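PDB 5ZQI: alginate lyase AlgAT5 from Defluviitalea, which probably cleaves the polysaccharide alginate by beta-elimination, as a polysaccharide lyase of family 7 with a beta-sandwich fold. Local coordinates for residues 147-152 / 205-210; 156-161 / 243-248; 172-177 / 216-221; 180-185 / 192-197. All blocks are in the same frame, centred on the assembly; numbering follows the deposited sequence.

Contact 1 (147-152 / 205-210)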
loop_
_atom_site.group_PDB
_atom_site.type_symbol
_atom_site.label_atom_id
_atom_site.label_comp_id
_atom_site.label_asym_id
_atom_site.label_seq_id
_atom_site.Cartn_x
_atom_site.Cartn_y
_atom_site.Cartn_z
ATOM N N ILE A 147 0.355 9.277 1.236
ATOM C CA ILE A 147 1.151 8.375 2.060
ATOM C C ILE A 147 2.531 8.995 2.264
ATOM O O ILE A 147 3.207 9.341 1.292
ATOM C CB ILE A 147 1.325 6.982 1.433
ATOM C CG1 ILE A 147 0.051 6.410 0.822
ATOM C CG2 ILE A 147 1.893 6.024 2.505
ATOM C CD1 ILE A 147 0.304 5.097 0.118
ATOM N N ASP A 148 2.948 9.144 3.524
ATOM C CA ASP A 148 4.255 9.652 3.935
ATOM C C ASP A 148 4.973 8.442 4.514
ATOM O O ASP A 148 4.542 7.908 5.539
ATOM C CB ASP A 148 4.038 10.775 4.937
ATOM C CG ASP A 148 5.295 11.345 5.479
ATOM O OD1 ASP A 148 6.390 10.923 5.077
ATOM O OD2 ASP A 148 5.160 12.308 6.287
ATOM N N GLN A 149 6.011 7.949 3.832
ATOM C CA GLN A 149 6.545 6.625 4.152
ATOM C C GLN A 149 8.005 6.535 3.742
ATOM O O GLN A 149 8.541 7.430 3.078
ATOM C CB GLN A 149 5.709 5.522 3.473
ATOM C CG GLN A 149 5.726 5.577 1.917
ATOM C CD GLN A 149 4.869 4.518 1.282
ATOM O OE1 GLN A 149 4.616 3.470 1.867
ATOM N NE2 GLN A 149 4.395 4.795 0.095
ATOM N N LYS A 150 8.657 5.444 4.159
ATOM C CA LYS A 150 9.979 5.086 3.647
ATOM C C LYS A 150 10.005 3.583 3.455
ATOM O O LYS A 150 9.364 2.854 4.214
ATOM C CB LYS A 150 11.090 5.545 4.561
ATOM C CG LYS A 150 11.103 4.882 5.921
ATOM C CD LYS A 150 12.210 5.467 6.795
ATOM C CE LYS A 150 12.169 4.878 8.176
ATOM N NZ LYS A 150 13.165 5.573 9.061
ATOM N N ILE A 151 10.646 3.114 2.396
ATOM C CA ILE A 151 10.795 1.681 2.152
ATOM C C ILE A 151 12.129 1.241 2.741
ATOM O O ILE A 151 13.161 1.879 2.484
ATOM C CB ILE A 151 10.704 1.354 0.656
ATOM C CG1 ILE A 151 9.400 1.899 0.060
ATOM C CG2 ILE A 151 10.868 -0.170 0.452
ATOM C CD1 ILE A 151 9.427 2.002 -1.479
ATOM N N THR A 152 12.120 0.185 3.569
ATOM C CA THR A 152 13.305 -0.158 4.345
ATOM C C THR A 152 13.960 -1.488 3.993
ATOM O O THR A 152 15.115 -1.700 4.382
ATOM C CB THR A 152 12.997 -0.162 5.849
ATOM O OG1 THR A 152 11.895 -1.036 6.125
ATOM C CG2 THR A 152 12.620 1.237 6.333
ATOM N N PHE A 205 9.544 9.762 1.852
ATOM C CA PHE A 205 8.923 10.479 0.743
ATOM C C PHE A 205 7.416 10.535 0.954
ATOM O O PHE A 205 6.832 9.724 1.691
ATOM C CB PHE A 205 9.229 9.846 -0.639
ATOM C CG PHE A 205 8.664 8.473 -0.857
ATOM C CD1 PHE A 205 9.394 7.383 -0.540
ATOM C CD2 PHE A 205 7.429 8.259 -1.473
ATOM C CE1 PHE A 205 8.907 6.065 -0.773
ATOM C CE2 PHE A 205 6.951 6.982 -1.687
ATOM C CZ PHE A 205 7.679 5.882 -1.287
ATOM N N THR A 206 6.785 11.473 0.259
ATOM C CA THR A 206 5.336 11.513 0.166
ATOM C C THR A 206 4.898 11.187 -1.247
ATOM O O THR A 206 5.496 11.650 -2.223
ATOM C CB THR A 206 4.776 12.872 0.589
ATOM O OG1 THR A 206 5.156 13.898 -0.329
ATOM C CG2 THR A 206 5.294 13.217 1.943
ATOM N N VAL A 207 3.838 10.398 -1.351
ATOM C CA VAL A 207 3.172 10.139 -2.613
ATOM C C VAL A 207 1.703 10.477 -2.436
ATOM O O VAL A 207 1.079 10.093 -1.440
ATOM C CB VAL A 207 3.391 8.695 -3.091
ATOM C CG1 VAL A 207 2.908 7.653 -2.102
ATOM C CG2 VAL A 207 2.756 8.499 -4.463
ATOM N N LYS A 208 1.178 11.271 -3.361
ATOM C CA LYS A 208 -0.227 11.654 -3.367
ATOM C C LYS A 208 -0.877 11.179 -4.663
ATOM O O LYS A 208 -0.352 11.421 -5.756
ATOM C CB LYS A 208 -0.390 13.173 -3.219
ATOM C CG LYS A 208 -1.832 13.637 -3.251
ATOM C CD LYS A 208 -2.021 15.104 -2.888
ATOM C CE LYS A 208 -1.357 16.024 -3.876
ATOM N NZ LYS A 208 -1.838 17.419 -3.655
ATOM N N ILE A 209 -2.023 10.521 -4.537
ATOM C CA ILE A 209 -2.805 9.995 -5.648
ATOM C C ILE A 209 -4.156 10.695 -5.612
ATOM O O ILE A 209 -4.817 10.695 -4.567
ATOM C CB ILE A 209 -2.973 8.470 -5.543
ATOM C CG1 ILE A 209 -1.613 7.777 -5.479
ATOM C CG2 ILE A 209 -3.827 7.974 -6.735
ATOM C CD1 ILE A 209 -1.711 6.279 -5.227
ATOM N N VAL A 210 -4.553 11.304 -6.739
ATOM C CA VAL A 210 -5.816 12.023 -6.854
ATOM C C VAL A 210 -6.563 11.501 -8.074
ATOM O O VAL A 210 -6.093 11.655 -9.209
ATOM C CB VAL A 210 -5.610 13.545 -6.977
ATOM C CG1 VAL A 210 -6.966 14.251 -7.070
ATOM C CG2 VAL A 210 -4.795 14.075 -5.847
#

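Contact 2 (156-161 / 243-248). With SO4 (sulfate ion), chain B.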
loop_
_atom_site.group_PDB
_atom_site.type_symbol
_atom_site.label_atom_id
_atom_site.label_comp_id
_atom_site.label_asym_id
_atom_site.label_seq_id
_atom_site.Cartn_x
_atom_site.Cartn_y
_atom_site.Cartn_z
ATOM N N GLU A 156 15.870 -10.262 -1.781
ATOM C CA GLU A 156 17.201 -10.268 -2.385
ATOM C C GLU A 156 17.164 -10.588 -3.879
ATOM O O GLU A 156 17.923 -10.001 -4.658
ATOM C CB GLU A 156 18.124 -11.242 -1.658
ATOM C CG GLU A 156 17.525 -12.556 -1.200
ATOM C CD GLU A 156 18.362 -13.136 -0.063
ATOM O OE1 GLU A 156 17.785 -13.552 0.978
ATOM O OE2 GLU A 156 19.615 -13.139 -0.171
ATOM N N VAL A 157 16.301 -11.500 -4.312
ATOM C CA VAL A 157 16.357 -11.952 -5.706
ATOM C C VAL A 157 15.459 -11.085 -6.582
ATOM O O VAL A 157 15.948 -10.411 -7.502
ATOM C CB VAL A 157 15.997 -13.447 -5.821
ATOM C CG1 VAL A 157 16.092 -13.923 -7.275
ATOM C CG2 VAL A 157 16.916 -14.260 -4.941
ATOM N N LYS A 158 14.150 -11.100 -6.328
ATOM C CA LYS A 158 13.192 -10.235 -7.035
ATOM C C LYS A 158 12.909 -9.069 -6.089
ATOM O O LYS A 158 11.995 -9.111 -5.249
ATOM C CB LYS A 158 11.947 -11.017 -7.419
ATOM C CG LYS A 158 11.023 -10.293 -8.387
ATOM C CD LYS A 158 9.967 -11.257 -8.912
ATOM C CE LYS A 158 8.996 -10.608 -9.880
ATOM N NZ LYS A 158 8.258 -9.464 -9.304
ATOM N N ASP A 159 13.710 -8.012 -6.224
ATOM C CA ASP A 159 13.739 -6.921 -5.250
ATOM C C ASP A 159 12.659 -5.883 -5.547
ATOM O O ASP A 159 12.926 -4.695 -5.814
ATOM C CB ASP A 159 15.137 -6.307 -5.211
ATOM C CG ASP A 159 15.622 -5.801 -6.558
ATOM O OD1 ASP A 159 15.182 -6.271 -7.613
ATOM O OD2 ASP A 159 16.510 -4.927 -6.536
ATOM N N HIS A 160 11.414 -6.374 -5.479
ATOM C CA HIS A 160 10.238 -5.650 -5.939
ATOM C C HIS A 160 9.175 -5.572 -4.854
ATOM O O HIS A 160 8.765 -6.603 -4.315
ATOM C CB HIS A 160 9.585 -6.332 -7.156
ATOM C CG HIS A 160 10.440 -6.440 -8.379
ATOM N ND1 HIS A 160 9.936 -6.951 -9.555
ATOM C CD2 HIS A 160 11.730 -6.114 -8.632
ATOM C CE1 HIS A 160 10.884 -6.931 -10.480
ATOM N NE2 HIS A 160 11.977 -6.408 -9.952
ATOM N N VAL A 161 8.681 -4.360 -4.582
ATOM C CA VAL A 161 7.575 -4.183 -3.641
ATOM C C VAL A 161 6.597 -3.140 -4.163
ATOM O O VAL A 161 6.936 -2.277 -4.975
ATOM C CB VAL A 161 8.045 -3.777 -2.218
ATOM C CG1 VAL A 161 8.957 -4.847 -1.614
ATOM C CG2 VAL A 161 8.688 -2.384 -2.252
ATOM N N THR A 243 4.540 -7.484 -1.191
ATOM C CA THR A 243 5.848 -7.966 -1.640
ATOM C C THR A 243 5.721 -8.750 -2.935
ATOM O O THR A 243 5.087 -9.805 -2.957
ATOM C CB THR A 243 6.476 -8.824 -0.553
ATOM O OG1 THR A 243 6.592 -8.014 0.639
ATOM C CG2 THR A 243 7.865 -9.293 -0.958
ATOM N N GLN A 244 6.357 -8.277 -4.014
ATOM C CA GLN A 244 6.189 -8.923 -5.325
ATOM C C GLN A 244 7.239 -10.008 -5.543
ATOM O O GLN A 244 7.931 -10.047 -6.554
ATOM C CB GLN A 244 6.232 -7.908 -6.460
ATOM C CG GLN A 244 5.359 -6.703 -6.251
ATOM C CD GLN A 244 3.906 -7.024 -6.338
ATOM O OE1 GLN A 244 3.408 -7.310 -7.423
ATOM N NE2 GLN A 244 3.208 -6.962 -5.213
ATOM N N SER A 245 7.358 -10.909 -4.584
ATOM C CA SER A 245 8.196 -12.085 -4.754
ATOM C C SER A 245 7.642 -13.217 -3.913
ATOM O O SER A 245 6.759 -13.026 -3.079
ATOM C CB SER A 245 9.652 -11.782 -4.407
ATOM O OG SER A 245 10.419 -12.884 -4.850
ATOM N N ASN A 246 8.152 -14.410 -4.173
ATOM C CA ASN A 246 7.802 -15.633 -3.458
ATOM C C ASN A 246 8.909 -16.644 -3.744
ATOM O O ASN A 246 9.891 -16.341 -4.432
ATOM C CB ASN A 246 6.401 -16.089 -3.872
ATOM C CG ASN A 246 6.295 -16.384 -5.367
ATOM O OD1 ASN A 246 7.188 -16.980 -5.940
ATOM N ND2 ASN A 246 5.214 -15.940 -5.994
ATOM N N THR A 247 8.789 -17.840 -3.172
ATOM C CA THR A 247 9.888 -18.792 -3.309
ATOM C C THR A 247 10.059 -19.299 -4.743
ATOM O O THR A 247 11.164 -19.722 -5.095
ATOM C CB THR A 247 9.735 -19.998 -2.370
ATOM O OG1 THR A 247 8.537 -20.721 -2.690
ATOM C CG2 THR A 247 9.723 -19.554 -0.919
ATOM N N SER A 248 9.005 -19.250 -5.582
ATOM C CA SER A 248 9.128 -19.670 -6.976
ATOM C C SER A 248 10.036 -18.744 -7.776
ATOM O O SER A 248 10.553 -19.154 -8.828
ATOM C CB SER A 248 7.760 -19.750 -7.666
ATOM O OG SER A 248 7.291 -18.477 -8.096
HETATM S S SO4 B . 5.332 -9.404 -11.739
HETATM O O1 SO4 B . 6.419 -9.720 -12.665
HETATM O O2 SO4 B . 4.377 -8.497 -12.374
HETATM O O3 SO4 B . 4.658 -10.634 -11.332
HETATM O O4 SO4 B . 5.861 -8.730 -10.555
#

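Contact 3 (172-177 / 216-221). With SO4 (sulfate ion), chain B.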
loop_
_atom_site.group_PDB
_atom_site.type_symbol
_atom_site.label_atom_id
_atom_site.label_comp_id
_atom_site.label_asym_id
_atom_site.label_seq_id
_atom_site.Cartn_x
_atom_site.Cartn_y
_atom_site.Cartn_z
ATOM N N ASP A 172 -5.534 -4.396 -9.925
ATOM C CA ASP A 172 -5.010 -3.078 -9.638
ATOM C C ASP A 172 -5.313 -2.139 -10.798
ATOM O O ASP A 172 -5.406 -2.544 -11.955
ATOM C CB ASP A 172 -3.506 -3.124 -9.379
ATOM C CG ASP A 172 -2.716 -3.602 -10.553
ATOM O OD1 ASP A 172 -2.709 -4.816 -10.828
ATOM O OD2 ASP A 172 -2.090 -2.762 -11.212
ATOM N N VAL A 173 -5.491 -0.876 -10.462
ATOM C CA VAL A 173 -5.667 0.206 -11.421
ATOM C C VAL A 173 -4.329 0.924 -11.571
ATOM O O VAL A 173 -3.784 1.012 -12.676
ATOM C CB VAL A 173 -6.794 1.140 -10.963
ATOM C CG1 VAL A 173 -6.930 2.320 -11.947
ATOM C CG2 VAL A 173 -8.150 0.419 -10.898
ATOM N N ILE A 174 -3.762 1.391 -10.466
ATOM C CA ILE A 174 -2.352 1.769 -10.441
ATOM C C ILE A 174 -1.713 1.246 -9.159
ATOM O O ILE A 174 -2.378 1.020 -8.147
ATOM C CB ILE A 174 -2.108 3.294 -10.564
ATOM C CG1 ILE A 174 -2.704 4.048 -9.386
ATOM C CG2 ILE A 174 -2.594 3.834 -11.893
ATOM C CD1 ILE A 174 -2.042 5.423 -9.158
ATOM N N MET A 175 -0.388 1.069 -9.215
ATOM C CA MET A 175 0.402 0.693 -8.060
ATOM C C MET A 175 1.671 1.538 -7.982
ATOM O O MET A 175 2.290 1.857 -9.007
ATOM C CB MET A 175 0.801 -0.798 -8.071
ATOM C CG MET A 175 -0.387 -1.752 -8.191
ATOM S SD MET A 175 -0.041 -3.459 -7.775
ATOM C CE MET A 175 1.187 -3.798 -9.024
ATOM N N ILE A 176 2.040 1.904 -6.759
ATOM C CA ILE A 176 3.311 2.554 -6.466
ATOM C C ILE A 176 4.331 1.453 -6.219
ATOM O O ILE A 176 4.242 0.733 -5.228
ATOM C CB ILE A 176 3.183 3.499 -5.268
ATOM C CG1 ILE A 176 1.980 4.442 -5.437
ATOM C CG2 ILE A 176 4.496 4.299 -5.070
ATOM C CD1 ILE A 176 1.982 5.317 -6.690
ATOM N N ARG A 177 5.327 1.350 -7.093
ATOM C CA ARG A 177 6.182 0.173 -7.172
ATOM C C ARG A 177 7.643 0.586 -7.077
ATOM O O ARG A 177 8.081 1.526 -7.750
ATOM C CB ARG A 177 5.920 -0.561 -8.475
ATOM C CG ARG A 177 6.582 -1.920 -8.590
ATOM C CD ARG A 177 5.982 -2.697 -9.795
ATOM N NE ARG A 177 6.672 -3.976 -9.943
ATOM C CZ ARG A 177 6.100 -5.171 -9.938
ATOM N NH1 ARG A 177 4.790 -5.284 -9.911
ATOM N NH2 ARG A 177 6.857 -6.241 -10.030
ATOM N N ILE A 216 -6.267 10.123 -13.263
ATOM C CA ILE A 216 -5.541 9.851 -12.033
ATOM C C ILE A 216 -4.226 10.627 -12.072
ATOM O O ILE A 216 -3.465 10.536 -13.042
ATOM C CB ILE A 216 -5.286 8.341 -11.849
ATOM C CG1 ILE A 216 -6.598 7.561 -11.773
ATOM C CG2 ILE A 216 -4.433 8.137 -10.568
ATOM C CD1 ILE A 216 -6.423 6.053 -11.899
ATOM N N LYS A 217 -4.000 11.449 -11.054
ATOM C CA LYS A 217 -2.756 12.190 -10.895
ATOM C C LYS A 217 -1.936 11.592 -9.756
ATOM O O LYS A 217 -2.483 11.225 -8.711
ATOM C CB LYS A 217 -3.041 13.669 -10.614
ATOM C CG LYS A 217 -3.595 14.402 -11.801
ATOM C CD LYS A 217 -3.935 15.852 -11.482
ATOM C CE LYS A 217 -4.400 16.580 -12.751
ATOM N NZ LYS A 217 -4.972 17.923 -12.451
ATOM N N VAL A 218 -0.614 11.498 -9.955
ATOM C CA VAL A 218 0.309 11.045 -8.912
ATOM C C VAL A 218 1.400 12.089 -8.737
ATOM O O VAL A 218 2.032 12.494 -9.719
ATOM C CB VAL A 218 0.929 9.677 -9.247
ATOM C CG1 VAL A 218 1.773 9.158 -8.079
ATOM C CG2 VAL A 218 -0.168 8.643 -9.560
ATOM N N TYR A 219 1.644 12.469 -7.488
ATOM C CA TYR A 219 2.664 13.407 -7.069
ATOM C C TYR A 219 3.693 12.691 -6.198
ATOM O O TYR A 219 3.355 11.774 -5.430
ATOM C CB TYR A 219 2.062 14.570 -6.266
ATOM C CG TYR A 219 0.973 15.381 -6.931
ATOM C CD1 TYR A 219 -0.312 14.861 -7.083
ATOM C CD2 TYR A 219 1.224 16.654 -7.424
ATOM C CE1 TYR A 219 -1.314 15.593 -7.690
ATOM C CE2 TYR A 219 0.222 17.386 -8.025
ATOM C CZ TYR A 219 -1.038 16.855 -8.147
ATOM O OH TYR A 219 -2.008 17.627 -8.765
ATOM N N TYR A 220 4.942 13.145 -6.300
ATOM C CA TYR A 220 6.060 12.672 -5.504
ATOM C C TYR A 220 6.701 13.875 -4.828
ATOM O O TYR A 220 7.198 14.784 -5.497
ATOM C CB TYR A 220 7.078 11.933 -6.392
ATOM C CG TYR A 220 8.276 11.333 -5.691
ATOM C CD1 TYR A 220 8.145 10.287 -4.809
ATOM C CD2 TYR A 220 9.539 11.806 -5.936
ATOM C CE1 TYR A 220 9.235 9.734 -4.191
ATOM C CE2 TYR A 220 10.652 11.257 -5.305
ATOM C CZ TYR A 220 10.497 10.220 -4.454
ATOM O OH TYR A 220 11.597 9.664 -3.848
ATOM N N ASN A 221 6.635 13.904 -3.497
ATOM C CA ASN A 221 7.096 15.070 -2.724
ATOM C C ASN A 221 6.543 16.373 -3.292
ATOM O O ASN A 221 7.238 17.397 -3.352
ATOM C CB ASN A 221 8.622 15.115 -2.670
ATOM C CG ASN A 221 9.198 13.925 -1.932
ATOM O OD1 ASN A 221 8.588 13.413 -0.984
ATOM N ND2 ASN A 221 10.372 13.488 -2.341
HETATM S S SO4 B . 5.332 -9.404 -11.739
HETATM O O1 SO4 B . 6.419 -9.720 -12.665
HETATM O O2 SO4 B . 4.377 -8.497 -12.374
HETATM O O3 SO4 B . 4.658 -10.634 -11.332
HETATM O O4 SO4 B . 5.861 -8.730 -10.555
#

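Contact 4 (180-185 / 192-197)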
loop_
_atom_site.group_PDB
_atom_site.type_symbol
_atom_site.label_atom_id
_atom_site.label_comp_id
_atom_site.label_asym_id
_atom_site.label_seq_id
_atom_site.Cartn_x
_atom_site.Cartn_y
_atom_site.Cartn_z
ATOM N N GLY A 180 14.344 -2.293 -6.960
ATOM C CA GLY A 180 15.691 -1.809 -6.665
ATOM C C GLY A 180 15.683 -0.338 -6.283
ATOM O O GLY A 180 15.016 0.063 -5.318
ATOM N N ASN A 181 16.414 0.497 -7.037
ATOM C CA ASN A 181 16.424 1.939 -6.828
ATOM C C ASN A 181 15.435 2.697 -7.715
ATOM O O ASN A 181 15.451 3.934 -7.721
ATOM C CB ASN A 181 17.850 2.489 -7.058
ATOM C CG ASN A 181 18.881 1.842 -6.168
ATOM O OD1 ASN A 181 19.779 1.136 -6.640
ATOM N ND2 ASN A 181 18.789 2.103 -4.869
ATOM N N HIS A 182 14.547 1.985 -8.407
ATOM C CA HIS A 182 13.617 2.544 -9.387
ATOM C C HIS A 182 12.192 2.554 -8.827
ATOM O O HIS A 182 11.527 1.513 -8.733
ATOM C CB HIS A 182 13.699 1.732 -10.682
ATOM C CG HIS A 182 12.834 2.255 -11.779
ATOM N ND1 HIS A 182 12.468 1.486 -12.865
ATOM C CD2 HIS A 182 12.316 3.486 -11.989
ATOM C CE1 HIS A 182 11.756 2.230 -13.693
ATOM N NE2 HIS A 182 11.637 3.439 -13.179
ATOM N N LEU A 183 11.712 3.754 -8.469
ATOM C CA LEU A 183 10.377 3.976 -7.926
ATOM C C LEU A 183 9.510 4.576 -9.024
ATOM O O LEU A 183 9.867 5.608 -9.589
ATOM C CB LEU A 183 10.483 4.911 -6.727
ATOM C CG LEU A 183 9.199 5.142 -5.968
ATOM C CD1 LEU A 183 8.731 3.917 -5.186
ATOM C CD2 LEU A 183 9.287 6.322 -4.981
ATOM N N PHE A 184 8.373 3.933 -9.320
ATOM C CA PHE A 184 7.567 4.305 -10.469
ATOM C C PHE A 184 6.116 3.915 -10.237
ATOM O O PHE A 184 5.780 3.217 -9.284
ATOM C CB PHE A 184 8.116 3.667 -11.765
ATOM C CG PHE A 184 8.109 2.166 -11.780
ATOM C CD1 PHE A 184 9.173 1.460 -11.281
ATOM C CD2 PHE A 184 7.037 1.466 -12.315
ATOM C CE1 PHE A 184 9.181 0.074 -11.292
ATOM C CE2 PHE A 184 7.029 0.070 -12.325
ATOM C CZ PHE A 184 8.107 -0.617 -11.827
ATOM N N VAL A 185 5.246 4.439 -11.091
ATOM C CA VAL A 185 3.829 4.096 -11.101
ATOM C C VAL A 185 3.624 3.040 -12.169
ATOM O O VAL A 185 4.029 3.237 -13.334
ATOM C CB VAL A 185 2.932 5.321 -11.360
ATOM C CG1 VAL A 185 1.486 4.941 -11.207
ATOM C CG2 VAL A 185 3.318 6.462 -10.480
ATOM N N LEU A 192 4.096 3.394 -16.081
ATOM C CA LEU A 192 3.378 4.569 -16.536
ATOM C C LEU A 192 4.199 5.847 -16.419
ATOM O O LEU A 192 4.095 6.718 -17.285
ATOM C CB LEU A 192 2.085 4.744 -15.736
ATOM C CG LEU A 192 1.061 3.621 -15.933
ATOM C CD1 LEU A 192 -0.172 3.887 -15.082
ATOM C CD2 LEU A 192 0.659 3.471 -17.370
ATOM N N ALA A 193 4.993 5.973 -15.357
ATOM C CA ALA A 193 5.762 7.178 -15.099
ATOM C C ALA A 193 6.753 6.892 -13.990
ATOM O O ALA A 193 6.431 6.178 -13.043
ATOM C CB ALA A 193 4.858 8.342 -14.687
ATOM N N ASP A 194 7.926 7.499 -14.094
ATOM C CA ASP A 194 8.907 7.471 -13.026
ATOM C C ASP A 194 8.526 8.415 -11.897
ATOM O O ASP A 194 8.045 9.526 -12.129
ATOM C CB ASP A 194 10.274 7.882 -13.587
ATOM C CG ASP A 194 10.930 6.799 -14.420
ATOM O OD1 ASP A 194 10.424 5.650 -14.432
ATOM O OD2 ASP A 194 11.945 7.109 -15.071
ATOM N N LEU A 195 8.755 7.970 -10.665
ATOM C CA LEU A 195 8.767 8.867 -9.523
ATOM C C LEU A 195 10.193 9.231 -9.109
ATOM O O LEU A 195 10.463 10.390 -8.821
ATOM C CB LEU A 195 8.013 8.242 -8.336
ATOM C CG LEU A 195 6.570 7.811 -8.608
ATOM C CD1 LEU A 195 5.952 7.221 -7.334
ATOM C CD2 LEU A 195 5.710 8.984 -9.108
ATOM N N ASP A 196 11.108 8.264 -9.093
ATOM C CA ASP A 196 12.465 8.475 -8.606
ATOM C C ASP A 196 13.325 7.368 -9.191
ATOM O O ASP A 196 13.100 6.196 -8.887
ATOM C CB ASP A 196 12.503 8.445 -7.068
ATOM C CG ASP A 196 13.787 8.981 -6.486
ATOM O OD1 ASP A 196 14.817 9.008 -7.198
ATOM O OD2 ASP A 196 13.779 9.376 -5.286
ATOM N N THR A 197 14.326 7.720 -9.987
ATOM C CA THR A 197 15.228 6.721 -10.543
ATOM C C THR A 197 16.468 6.492 -9.680
ATOM O O THR A 197 17.345 5.698 -10.057
ATOM C CB THR A 197 15.682 7.112 -11.960
ATOM O OG1 THR A 197 16.261 8.422 -11.946
ATOM C CG2 THR A 197 14.507 7.081 -12.930
#

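Contact 1 (147-152 / 205-210)
I147, D148 and Q149 pair with V207, T206 and F205 as antiparallel strand neighbours in the seven-stranded sheet of the beta-sandwich. Four backbone hydrogen bonds join them. I147 and V207 exchange two, and Q149 and F205 exchange the other two, F205 N to Q149 O being 2.8 Å. D148 and T206 form the non-hydrogen-bonded pair between them, with CA atoms 4.3 Å apart.

I147, Q149, F205 and V207 share one buried face. Q149 and F205 run side by side in the same direction. Q149 CG sits over one face of the F205 ring, 4.2 Å from its centroid, as a CH-pi contact. The extended chain beyond CG then carries NE2 to 3.7 Å from F205 CZ, with amide and ring planes 44° apart. The buried amide is satisfied at both ends, OE1 by N259 and NE2 by V163 O. I151 CD1 meets the same ring at its edge, 4.2 Å from F205 CE1. On the other face, T206 CG2 touches D148 CG, while the D148 carboxylate is bridged to R204.

Strand 256-269 flanks 142-153 on its far side, where I147 and Q149 pack on I261. Strand 172-179 of the facing sheet meets I151 and V207 through L178 and I176.

Contact 2 (156-161 / 243-248)
K158 reaches across to the backbone of Q244, where its NZ gives a 2.8 Å hydrogen bond to Q244 O, in the carbonyl plane. CG lies anti to the backbone N (chi1 -168°), and the chain stays extended until it bends at its last torsion (chi4 -59°). CD and CE run alongside the carbonyl oxygen. K158 CG lies above one face of the H160 ring, displaced toward its rim. The bend brings NZ to H160 ND1 as well, at 3.0 Å and well out of the ring plane. A third bond runs 2.8 Å from NZ to O4 of a sulfate ion.

Q244 N answers with a bond to H160 O, and the two CB atoms meet at 3.8 Å. Beyond CB the side chains part. Q244 bends at chi2 (-70°), and its NE2 bonds Y242 O. S245 OG touches K158 CB at 3.5 Å but is hydrogen-bonded to D251. V161 and T243 form a non-hydrogen-bonded antiparallel pair where the strands meet.

Putting a methionine at K158 would probably leave Q244 O without this donor and the sulfate without one of its cationic partners. The sulfate, probably from the crystallisation liquor, is also hydrogen-bonded to Y118 OH and R177 NH2. The cluster can hold an anion, which is consistent with, but does not prove, binding of a carboxylate of the polyanionic substrate.

Contact 3 (172-177 / 216-221)
I174 CD1 and V218 CG2 meet tip to tip at 3.7 Å, the closest of four apolar contacts between 172-177 and 216-221. The same I174 methyl also lies 3.9 Å from I216 CG2, so it touches two residues of the facing strand. I174 and I216 overlap along their flanks, each pointing back toward the other's strand. The chi1 of I174 (63°) sets CG1 between the backbone N and the carbonyl carbon, and the chain then extends to carry CD1 across the interface. At one end V173 CG1 meets I216 CD1 at 3.8 Å. At the other, I176 CD1 lies 4.1 Å from V218 CG1, in the same flank-to-flank way. All five residues are buried.

No hydrogen bond crosses this interface. The strand axes are 10.3 Å apart at their closest, too far for backbone pairing, and the N-to-C directions differ by only 13°. V173 and I174 instead both face I166 of the adjoining strand in a classic beta bulge.

The polar chemistry lies on the other side of 172-177. R177 extends from CG to NE, and its NH2 gives a 2.7 Å bond to sulfate O4 at the guanidinium edge. M175 CE lies in plane at the edge of the same group. Salt bridges from NE to E179 and from NH1 to E186 help to fix the rotation of the guanidinium.

Interlocked aliphatic side chains between two sheets are the hydrophobic core of a beta-sandwich, here with R177 turned from that core toward an anion-binding site.

Contact 4 (180-185 / 192-197)
L183 O is gripped by two backbone donors of the partner segment, L195 N at 2.8 Å and D196 N at 3.0 Å. Both come from the same face of its carbonyl plane. L195 and D196 thus both face L183, a classic beta bulge. L192 and A193 make a second one opposite V185.

H182 adds a side-chain bond. Its NE2 donates to D194 OD1 over 2.8 Å, nearly straight at 172°. The carboxylate oxygen lies in the ring plane, but the donor comes from above the carboxylate, and the two planes stand 88° apart. CG anti to the backbone N (chi1 -177°) sends the imidazole across to D194. F184 CD1 lies 3.5 Å above the ring, over its centre. A leucine at H182 is likely to leave D194 OD1 without this donor, its carboxylate more able to turn.

On the other face, V185 CG2 packs on L195 CD2 at 3.7 Å, and L183 CD2 rests 4.1 Å from L195 CB. D196 points its OD2 to Y220 OH.

The segments belong to the hairpin of strands 182-187 and 190-194. Strand 172-179 borders the hairpin through the backbone of F184 and R177. Strands 215-220 and 223-229 lie against its apolar face, where L195 meets V218 and V185 meets L226.

Contact 1 joins two neighbouring strands of the seven-stranded sheet, contacts 2 and 4 lie in the other sheet and its loops, and contact 3 packs the two together. Contacts 1 and 3 have centres about 10 Å apart and share neighbouring strands, V210 O lying 2.8 Å from K217 N. Contacts 3 and 4, also about 10 Å apart by centres, are joined by Y220 OH to D196 OD2 at 2.6 Å. F205 CZ of contact 1 reaches L183 CD2 of contact 4 at 4.1 Å. The centres of contacts 2 and 3 are about 20 Å apart, yet both bind the same sulfate. There H160 ND1 lies 3.2 Å from R177 NH2, a probable hydrogen bond.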